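Local structure of cytochrome P450 RhF (Acinetobacter radioresistens, 6RO8) at residues Gln165-Glu170 with Cys392-Glu397. The protein probably acts as a haem-dependent monooxygenase, this chain being the cytochrome P450 haem domain of a longer protein that also has a 2Fe-2S domain. Residues are numbered along the deposited sequence; the frame is centred on the assembly and turned at random.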
loop_
_atom_site.group_PDB
_atom_site.type_symbol
_atom_site.label_atom_id
_atom_site.label_comp_id
_atom_site.label_asym_id
_atom_site.label_seq_id
_atom_site.Cartn_x
_atom_site.Cartn_y
_atom_site.Cartn_z
ATOM N N GLN A 165 15.573 9.241 1.359
ATOM C CA GLN A 165 16.785 8.592 1.839
ATOM C C GLN A 165 17.148 8.985 3.267
ATOM O O GLN A 165 17.766 8.182 3.969
ATOM C CB GLN A 165 17.949 8.880 0.889
ATOM C CG GLN A 165 18.959 7.738 0.829
ATOM C CD GLN A 165 18.305 6.355 0.696
ATOM O OE1 GLN A 165 18.652 5.420 1.433
ATOM N NE2 GLN A 165 17.356 6.223 -0.247
ATOM N N GLU A 166 16.747 10.165 3.735
ATOM C CA GLU A 166 17.084 10.511 5.113
ATOM C C GLU A 166 16.205 9.772 6.113
ATOM O O GLU A 166 16.700 9.312 7.148
ATOM C CB GLU A 166 16.983 12.025 5.343
ATOM C CG GLU A 166 17.711 12.872 4.302
ATOM C CD GLU A 166 19.207 13.002 4.565
ATOM O OE1 GLU A 166 19.940 13.410 3.622
ATOM O OE2 GLU A 166 19.635 12.706 5.706
ATOM N N MET A 167 14.912 9.638 5.837
ATOM C CA MET A 167 14.041 9.129 6.889
ATOM C C MET A 167 12.824 8.372 6.360
ATOM O O MET A 167 12.327 7.459 7.036
ATOM C CB MET A 167 13.569 10.280 7.806
ATOM C CG MET A 167 12.834 11.413 7.077
ATOM S SD MET A 167 12.392 12.841 8.094
ATOM C CE MET A 167 12.120 12.113 9.666
ATOM N N LEU A 168 12.360 8.696 5.144
ATOM C CA LEU A 168 10.987 8.336 4.795
ATOM C C LEU A 168 10.809 6.832 4.563
ATOM O O LEU A 168 9.729 6.308 4.834
ATOM C CB LEU A 168 10.503 9.156 3.592
ATOM C CG LEU A 168 10.047 10.603 3.908
ATOM C CD1 LEU A 168 9.323 11.239 2.731
ATOM C CD2 LEU A 168 9.200 10.757 5.205
ATOM N N TRP A 169 11.826 6.107 4.086
ATOM C CA TRP A 169 11.681 4.653 4.056
ATOM C C TRP A 169 12.267 3.970 5.288
ATOM O O TRP A 169 11.747 2.938 5.732
ATOM C CB TRP A 169 12.308 4.064 2.783
ATOM C CG TRP A 169 13.786 3.920 2.785
ATOM C CD1 TRP A 169 14.695 4.801 2.276
ATOM C CD2 TRP A 169 14.543 2.807 3.287
ATOM N NE1 TRP A 169 15.976 4.317 2.443
ATOM C CE2 TRP A 169 15.910 3.098 3.065
ATOM C CE3 TRP A 169 14.201 1.601 3.914
ATOM C CZ2 TRP A 169 16.928 2.227 3.448
ATOM C CZ3 TRP A 169 15.208 0.742 4.289
ATOM C CH2 TRP A 169 16.558 1.058 4.058
ATOM N N GLU A 170 13.304 4.545 5.882
ATOM C CA GLU A 170 14.007 3.845 6.946
ATOM C C GLU A 170 13.184 3.796 8.231
ATOM O O GLU A 170 13.150 2.768 8.915
ATOM C CB GLU A 170 15.338 4.532 7.174
ATOM C CG GLU A 170 16.466 3.665 7.596
ATOM C CD GLU A 170 17.619 4.536 7.983
ATOM O OE1 GLU A 170 17.790 5.579 7.307
ATOM O OE2 GLU A 170 18.306 4.226 8.979
ATOM N N CYS A 392 1.445 11.805 10.405
ATOM C CA CYS A 392 1.347 13.032 11.214
ATOM C C CYS A 392 2.677 13.422 11.845
ATOM O O CYS A 392 3.102 14.577 11.720
ATOM C CB CYS A 392 0.255 12.874 12.271
ATOM S SG CYS A 392 -1.345 12.455 11.537
ATOM N N ILE A 393 3.357 12.480 12.505
ATOM C CA ILE A 393 4.613 12.819 13.171
ATOM C C ILE A 393 5.631 13.348 12.164
ATOM O O ILE A 393 6.296 14.364 12.413
ATOM C CB ILE A 393 5.163 11.612 13.951
ATOM C CG1 ILE A 393 4.314 11.351 15.203
ATOM C CG2 ILE A 393 6.609 11.852 14.376
ATOM C CD1 ILE A 393 4.193 9.867 15.558
ATOM N N PHE A 394 5.748 12.698 11.002
ATOM C CA PHE A 394 6.637 13.228 9.968
ATOM C C PHE A 394 6.328 14.688 9.695
ATOM O O PHE A 394 7.200 15.555 9.810
ATOM C CB PHE A 394 6.520 12.435 8.665
ATOM C CG PHE A 394 7.240 11.133 8.679
ATOM C CD1 PHE A 394 8.534 11.042 9.167
ATOM C CD2 PHE A 394 6.617 9.984 8.197
ATOM C CE1 PHE A 394 9.191 9.823 9.171
ATOM C CE2 PHE A 394 7.260 8.778 8.204
ATOM C CZ PHE A 394 8.547 8.692 8.684
ATOM N N ILE A 395 5.069 14.975 9.372
ATOM C CA ILE A 395 4.692 16.320 8.961
ATOM C C ILE A 395 4.785 17.303 10.129
ATOM O O ILE A 395 5.230 18.448 9.958
ATOM C CB ILE A 395 3.285 16.292 8.347
ATOM C CG1 ILE A 395 3.284 15.407 7.102
ATOM C CG2 ILE A 395 2.818 17.704 8.038
ATOM C CD1 ILE A 395 1.896 14.982 6.673
ATOM N N GLU A 396 4.359 16.884 11.328
ATOM C CA GLU A 396 4.478 17.752 12.491
ATOM C C GLU A 396 5.931 18.137 12.714
ATOM O O GLU A 396 6.257 19.325 12.827
ATOM C CB GLU A 396 3.896 17.078 13.739
ATOM C CG GLU A 396 3.561 18.054 14.897
ATOM C CD GLU A 396 4.780 18.399 15.753
ATOM O OE1 GLU A 396 5.761 17.634 15.648
ATOM O OE2 GLU A 396 4.766 19.422 16.515
ATOM N N GLU A 397 6.824 17.139 12.755
ATOM C CA GLU A 397 8.232 17.413 13.022
ATOM C C GLU A 397 8.797 18.370 11.983
ATOM O O GLU A 397 9.408 19.391 12.325
ATOM C CB GLU A 397 9.037 16.110 13.057
ATOM C CG GLU A 397 10.492 16.246 13.578
ATOM C CD GLU A 397 10.554 16.458 15.100
ATOM O OE1 GLU A 397 11.643 16.824 15.626
ATOM O OE2 GLU A 397 9.509 16.260 15.774
#
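The hydrogen bond from Trp169 NE1 to Gln165 OE1, 3.1 Å long and nearly straight at 170°, ties together one side of 165-170, while Met167 and Leu168 of the same segment meet Phe394 across the contact. OE1 lies almost in the indole plane, but NE1 approaches it from above the amide's carbonyl plane rather than along a lone pair. No hydrogen bond links the two segments; the junction is apolar and centres on the Phe394 ring. The methyl CD2 of Leu168 sits 3.8 Å from the centroid of that ring, only 2° off its normal, a CH-pi contact set squarely over one face. This central seat leaves CD2 almost equally far from all six ring carbons. Met167 comes in at the ring's edge, with CE 3.8 Å from Phe394 CE1 and close to the ring plane. Its CG lies between the backbone N and the carbonyl carbon (chi1 57°), and the chain then runs extended to the sulfur before a bend at chi3 carries the methyl back beside the ring. SD is 5.4 Å from the Phe394 centroid, an oblique Met-aromatic contact. The ring is thus held on a face and an edge by two consecutive residues, all three side chains being buried. Helix 384-401, which begins just after the haem-ligating Cys381, corresponds to the L helix of the P450 fold; the Phe394 side chain lies about 10 Å from the haem. Salt bridges from Glu397 to Arg400 and Arg401 hold its carboxylate. Around the apolar junction, Val148 and Val152 of helix 134-155 touch Met167, while helix 273-288 brings Ala280 and Leu283 against Leu168 and Ser279 against Phe394, so the short helix 163-168, directly after strand 160-162, packs among three long helices.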